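Local coordinates for 3-oxoacyl-[acyl-carrier-protein] synthase 2 (Rickettsia rickettsii, PDB 4JGA) that probably catalyses the decarboxylative condensation of malonyl-acyl carrier protein with a growing acyl chain, the elongation step of bacterial fatty acid synthesis, at residues A[56-61]-A[219-224]; A[89-94]-A[161-166]. All blocks are in the same frame, centred on the assembly; numbering follows the deposited sequence.

Interaction 1 of 2, residues A[56-61]-A[219-224]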
loop_
_atom_site.group_PDB
_atom_site.type_symbol
_atom_site.label_atom_id
_atom_site.label_comp_id
_atom_site.label_asym_id
_atom_site.label_seq_id
_atom_site.Cartn_x
_atom_site.Cartn_y
_atom_site.Cartn_z
ATOM N N SER A 56 -9.135 -1.665 -31.364
ATOM C CA SER A 56 -10.039 -1.082 -32.336
ATOM C C SER A 56 -11.212 -0.330 -31.698
ATOM O O SER A 56 -11.695 0.603 -32.308
ATOM C CB SER A 56 -10.569 -2.150 -33.288
ATOM O OG SER A 56 -11.142 -3.196 -32.544
ATOM N N LYS A 57 -11.643 -0.700 -30.477
ATOM C CA LYS A 57 -12.739 0.017 -29.783
ATOM C C LYS A 57 -12.241 0.991 -28.726
ATOM O O LYS A 57 -13.049 1.575 -28.020
ATOM C CB LYS A 57 -13.735 -0.952 -29.096
ATOM N N LEU A 58 -10.930 1.160 -28.590
ATOM C CA LEU A 58 -10.371 2.083 -27.603
ATOM C C LEU A 58 -9.941 3.390 -28.241
ATOM O O LEU A 58 -9.247 3.394 -29.255
ATOM C CB LEU A 58 -9.174 1.449 -26.922
ATOM C CG LEU A 58 -9.535 0.241 -26.067
ATOM C CD1 LEU A 58 -8.269 -0.469 -25.616
ATOM C CD2 LEU A 58 -10.410 0.683 -24.889
ATOM N N ALA A 59 -10.361 4.496 -27.639
ATOM C CA ALA A 59 -10.076 5.821 -28.166
ATOM C C ALA A 59 -8.612 6.200 -28.024
ATOM O O ALA A 59 -8.110 7.028 -28.777
ATOM C CB ALA A 59 -10.946 6.849 -27.477
ATOM N N CYS A 60 -7.916 5.616 -27.047
ATOM C CA CYS A 60 -6.451 5.765 -26.926
ATOM C C CYS A 60 -5.773 4.462 -27.327
ATOM O O CYS A 60 -6.128 3.413 -26.845
ATOM C CB CYS A 60 -6.036 6.133 -25.509
ATOM S SG CYS A 60 -4.234 6.317 -25.331
ATOM N N LYS A 61 -4.827 4.546 -28.257
ATOM C CA LYS A 61 -4.272 3.364 -28.900
ATOM C C LYS A 61 -2.766 3.270 -28.701
ATOM O O LYS A 61 -2.107 2.474 -29.353
ATOM C CB LYS A 61 -4.594 3.399 -30.402
ATOM C CG LYS A 61 -6.089 3.354 -30.697
ATOM C CD LYS A 61 -6.392 3.641 -32.157
ATOM C CE LYS A 61 -7.869 3.926 -32.344
ATOM N NZ LYS A 61 -8.716 2.736 -32.056
ATOM N N VAL A 219 -8.982 -3.258 -19.931
ATOM C CA VAL A 219 -9.823 -2.604 -18.912
ATOM C C VAL A 219 -9.110 -1.394 -18.291
ATOM O O VAL A 219 -9.744 -0.396 -17.949
ATOM C CB VAL A 219 -10.330 -3.595 -17.853
ATOM C CG1 VAL A 219 -9.286 -3.844 -16.790
ATOM C CG2 VAL A 219 -11.605 -3.073 -17.187
ATOM N N GLY A 220 -7.785 -1.454 -18.236
ATOM C CA GLY A 220 -6.971 -0.324 -17.778
ATOM C C GLY A 220 -7.073 0.900 -18.679
ATOM O O GLY A 220 -7.339 2.016 -18.211
ATOM N N VAL A 221 -6.838 0.704 -19.970
ATOM C CA VAL A 221 -6.935 1.797 -20.910
ATOM C C VAL A 221 -8.380 2.301 -20.953
ATOM O O VAL A 221 -8.614 3.493 -20.950
ATOM C CB VAL A 221 -6.466 1.380 -22.335
ATOM C CG1 VAL A 221 -6.641 2.527 -23.317
ATOM C CG2 VAL A 221 -5.003 0.919 -22.295
ATOM N N ALA A 222 -9.347 1.374 -21.033
ATOM C CA ALA A 222 -10.761 1.770 -21.056
ATOM C C ALA A 222 -11.093 2.606 -19.812
ATOM O O ALA A 222 -11.775 3.621 -19.903
ATOM C CB ALA A 222 -11.658 0.553 -21.122
ATOM N N GLY A 223 -10.548 2.204 -18.668
ATOM C CA GLY A 223 -10.728 2.940 -17.405
ATOM C C GLY A 223 -10.281 4.370 -17.454
ATOM O O GLY A 223 -11.033 5.291 -17.115
ATOM N N PHE A 224 -9.072 4.577 -17.949
ATOM C CA PHE A 224 -8.510 5.926 -18.029
ATOM C C PHE A 224 -9.138 6.752 -19.127
ATOM O O PHE A 224 -9.307 7.970 -18.964
ATOM C CB PHE A 224 -6.979 5.885 -18.124
ATOM C CG PHE A 224 -6.312 5.591 -16.807
ATOM C CD1 PHE A 224 -6.238 6.568 -15.833
ATOM C CD2 PHE A 224 -5.826 4.329 -16.513
ATOM C CE1 PHE A 224 -5.657 6.302 -14.615
ATOM C CE2 PHE A 224 -5.230 4.051 -15.290
ATOM C CZ PHE A 224 -5.147 5.047 -14.331
#
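V221 and A222, consecutive residues of helix 218-226, receive L58 and C60 from the loop that runs between strands 47-49 and 62-64. The helical turn that carries them is closed by the backbone bond from G223 N to V219 O (2.8 Å), and V219, at its start, faces away from the loop and packs on F155 of the second subunit. V221 then points at the loop. With CG1 anti to its backbone N (chi1 177°), this methyl is carried between two loop residues. V221 CG1 lies 3.7 Å from C60 O. The same CG1 is 4.1 Å from L58 CD1 and also touches C60 CB. One methyl thus meets a carbonyl oxygen, a leucine branch and the root of the cysteine side chain. The next residue, A222, offers its CB to the other branch of L58, 4.0 Å from L58 CD2. L58 therefore straddles the helix surface, one methyl on V221 and one on A222. Behind it the loop is pinned by K61, whose NZ curls back to L58 O at 2.9 Å with a C=O...N angle of 153° and also bonds T55 O. N235 adds bonds to A59 O and K61 N, and G149 of the second subunit packs against both L58 and A222. The whole is largely apolar packing of a hairpin connection on the helix that follows strand 206-213 of the large mixed sheet, in the N-terminal half of a thiolase-fold ketoacyl synthase, at the dimer interface.

Interaction 2 of 2, residues A[89-94]-A[161-166]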
loop_
_atom_site.group_PDB
_atom_site.type_symbol
_atom_site.label_atom_id
_atom_site.label_comp_id
_atom_site.label_asym_id
_atom_site.label_seq_id
_atom_site.Cartn_x
_atom_site.Cartn_y
_atom_site.Cartn_z
ATOM N N SER A 89 7.248 -16.547 -13.440
ATOM C CA SER A 89 6.439 -16.393 -14.660
ATOM C C SER A 89 4.920 -16.464 -14.374
ATOM O O SER A 89 4.136 -15.941 -15.147
ATOM C CB SER A 89 6.806 -17.416 -15.723
ATOM O OG SER A 89 6.428 -18.705 -15.303
ATOM N N LYS A 90 4.534 -17.019 -13.228
ATOM C CA LYS A 90 3.126 -17.087 -12.814
ATOM C C LYS A 90 2.609 -15.767 -12.259
ATOM O O LYS A 90 1.411 -15.577 -12.146
ATOM C CB LYS A 90 2.956 -18.125 -11.714
ATOM C CG LYS A 90 3.626 -19.439 -12.011
ATOM C CD LYS A 90 2.913 -20.161 -13.098
ATOM C CE LYS A 90 3.506 -21.555 -13.190
ATOM N NZ LYS A 90 3.152 -22.088 -14.509
ATOM N N MET A 91 3.528 -14.883 -11.857
ATOM C CA MET A 91 3.183 -13.603 -11.251
ATOM C C MET A 91 2.769 -12.594 -12.314
ATOM O O MET A 91 3.091 -12.758 -13.487
ATOM C CB MET A 91 4.381 -13.060 -10.459
ATOM C CG MET A 91 5.010 -14.060 -9.467
ATOM S SD MET A 91 3.886 -14.721 -8.223
ATOM C CE MET A 91 3.837 -13.406 -7.089
ATOM N N ASP A 92 2.022 -11.568 -11.902
ATOM C CA ASP A 92 1.679 -10.472 -12.786
ATOM C C ASP A 92 2.964 -9.748 -13.250
ATOM O O ASP A 92 3.969 -9.679 -12.527
ATOM C CB ASP A 92 0.759 -9.472 -12.095
ATOM C CG ASP A 92 0.146 -8.475 -13.065
ATOM O OD1 ASP A 92 -0.871 -8.856 -13.716
ATOM O OD2 ASP A 92 0.706 -7.351 -13.226
ATOM N N LYS A 93 2.905 -9.207 -14.449
ATOM C CA LYS A 93 4.009 -8.441 -15.011
ATOM C C LYS A 93 4.498 -7.288 -14.159
ATOM O O LYS A 93 5.673 -6.987 -14.223
ATOM C CB LYS A 93 3.648 -7.903 -16.394
ATOM C CG LYS A 93 3.773 -8.975 -17.447
ATOM C CD LYS A 93 2.858 -8.722 -18.617
ATOM C CE LYS A 93 3.311 -7.572 -19.465
ATOM N NZ LYS A 93 3.718 -8.155 -20.764
ATOM N N PHE A 94 3.634 -6.647 -13.358
ATOM C CA PHE A 94 4.143 -5.593 -12.470
ATOM C C PHE A 94 5.211 -6.178 -11.568
ATOM O O PHE A 94 6.203 -5.522 -11.300
ATOM C CB PHE A 94 3.070 -4.817 -11.688
ATOM C CG PHE A 94 2.674 -5.440 -10.373
ATOM C CD1 PHE A 94 1.681 -6.409 -10.326
ATOM C CD2 PHE A 94 3.266 -5.036 -9.184
ATOM C CE1 PHE A 94 1.315 -7.002 -9.134
ATOM C CE2 PHE A 94 2.916 -5.630 -7.999
ATOM C CZ PHE A 94 1.927 -6.602 -7.966
ATOM N N ILE A 161 -0.260 -6.880 -4.452
ATOM C CA ILE A 161 0.777 -5.824 -4.528
ATOM C C ILE A 161 2.023 -6.153 -3.713
ATOM O O ILE A 161 3.157 -5.929 -4.141
ATOM C CB ILE A 161 0.198 -4.422 -4.199
ATOM C CG1 ILE A 161 -0.715 -4.000 -5.345
ATOM C CG2 ILE A 161 1.316 -3.388 -4.038
ATOM C CD1 ILE A 161 -1.495 -2.717 -5.149
ATOM N N ASN A 162 1.824 -6.721 -2.542
ATOM C CA ASN A 162 2.931 -6.934 -1.633
ATOM C C ASN A 162 3.810 -8.130 -1.981
ATOM O O ASN A 162 4.852 -8.347 -1.339
ATOM C CB ASN A 162 2.444 -7.032 -0.196
ATOM C CG ASN A 162 1.741 -8.330 0.089
ATOM O OD1 ASN A 162 0.713 -8.656 -0.524
ATOM N ND2 ASN A 162 2.263 -9.062 1.030
ATOM N N LEU A 163 3.440 -8.880 -3.010
ATOM C CA LEU A 163 4.285 -9.998 -3.407
ATOM C C LEU A 163 5.515 -9.563 -4.212
ATOM O O LEU A 163 6.421 -10.379 -4.469
ATOM C CB LEU A 163 3.464 -11.090 -4.100
ATOM C CG LEU A 163 3.059 -12.264 -3.199
ATOM C CD1 LEU A 163 4.287 -13.103 -2.879
ATOM C CD2 LEU A 163 2.410 -11.826 -1.907
ATOM N N LEU A 164 5.567 -8.287 -4.586
ATOM C CA LEU A 164 6.801 -7.752 -5.154
ATOM C C LEU A 164 7.848 -7.665 -4.056
ATOM O O LEU A 164 8.929 -8.271 -4.178
ATOM C CB LEU A 164 6.562 -6.432 -5.824
ATOM C CG LEU A 164 7.824 -5.635 -6.215
ATOM C CD1 LEU A 164 8.825 -6.401 -7.072
ATOM C CD2 LEU A 164 7.348 -4.416 -6.953
ATOM N N SER A 165 7.497 -7.006 -2.947
ATOM C CA SER A 165 8.351 -7.028 -1.732
ATOM C C SER A 165 8.617 -8.481 -1.288
ATOM O O SER A 165 9.749 -8.831 -0.961
ATOM C CB SER A 165 7.713 -6.239 -0.565
ATOM O OG SER A 165 7.798 -4.839 -0.769
ATOM N N GLY A 166 7.579 -9.321 -1.311
ATOM C CA GLY A 166 7.741 -10.728 -0.935
ATOM C C GLY A 166 8.850 -11.461 -1.717
ATOM O O GLY A 166 9.716 -12.090 -1.127
#
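F94 reaches the segment 161-166 with the far end of its ring. At chi1 87°, CG sits between the backbone N and the carbonyl carbon, and the ring swings from CB toward I161 and L164. Near the root, CD1 has D92 OD2 at its edge, in the ring plane. Further out, CE2 lies 3.9 Å from I161 O, which is also in plane at the ring edge, and 4.3 Å from L164 CB. At the tip, CZ comes within 3.7 Å of I161 CA. D92, the N-cap of helix 93-109, accepts from F94 N at OD2 (3.0 Å), almost straight (176°), on the anti side of the carboxylate and 31° out of its plane. A second contact is made by M91, whose bent chain ends with CE 3.8 Å from L163 CB, the two side chains crossing at about a right angle; M292 of the second subunit packs on both. Polar bonds such as D92 OD1 to M135 N and N162 ND2 to F422 O of that subunit leave the pair, which meets mostly carbon to carbon; the fit probably rests on shape and dispersion, with perhaps a weak electrostatic share where the ring's C-H edge faces I161 O.

Overall arrangement
From the N terminus, the chain passes strand 47-49 and enters the 56-61 loop, the first half of interaction 1, before strand 62-64 and helix 85-89. Residues 89-94 then open interaction 2, which closes after 66 intervening residues at 161-166, where helix 163-172 begins. The chain goes on through helix 187-200 and strand 206-213 to helix 218-226, where interaction 1 closes its much longer loop of 157 intervening residues. The shorter loop thus lies wholly within the longer one, without crossing. The centres of interactions 1 and 2 lie about 24 Å apart. Interaction 1 ties the 47-64 hairpin to helix 218-226, interaction 2 joins the starts of helices 93-109 and 163-172, and both reach the second subunit.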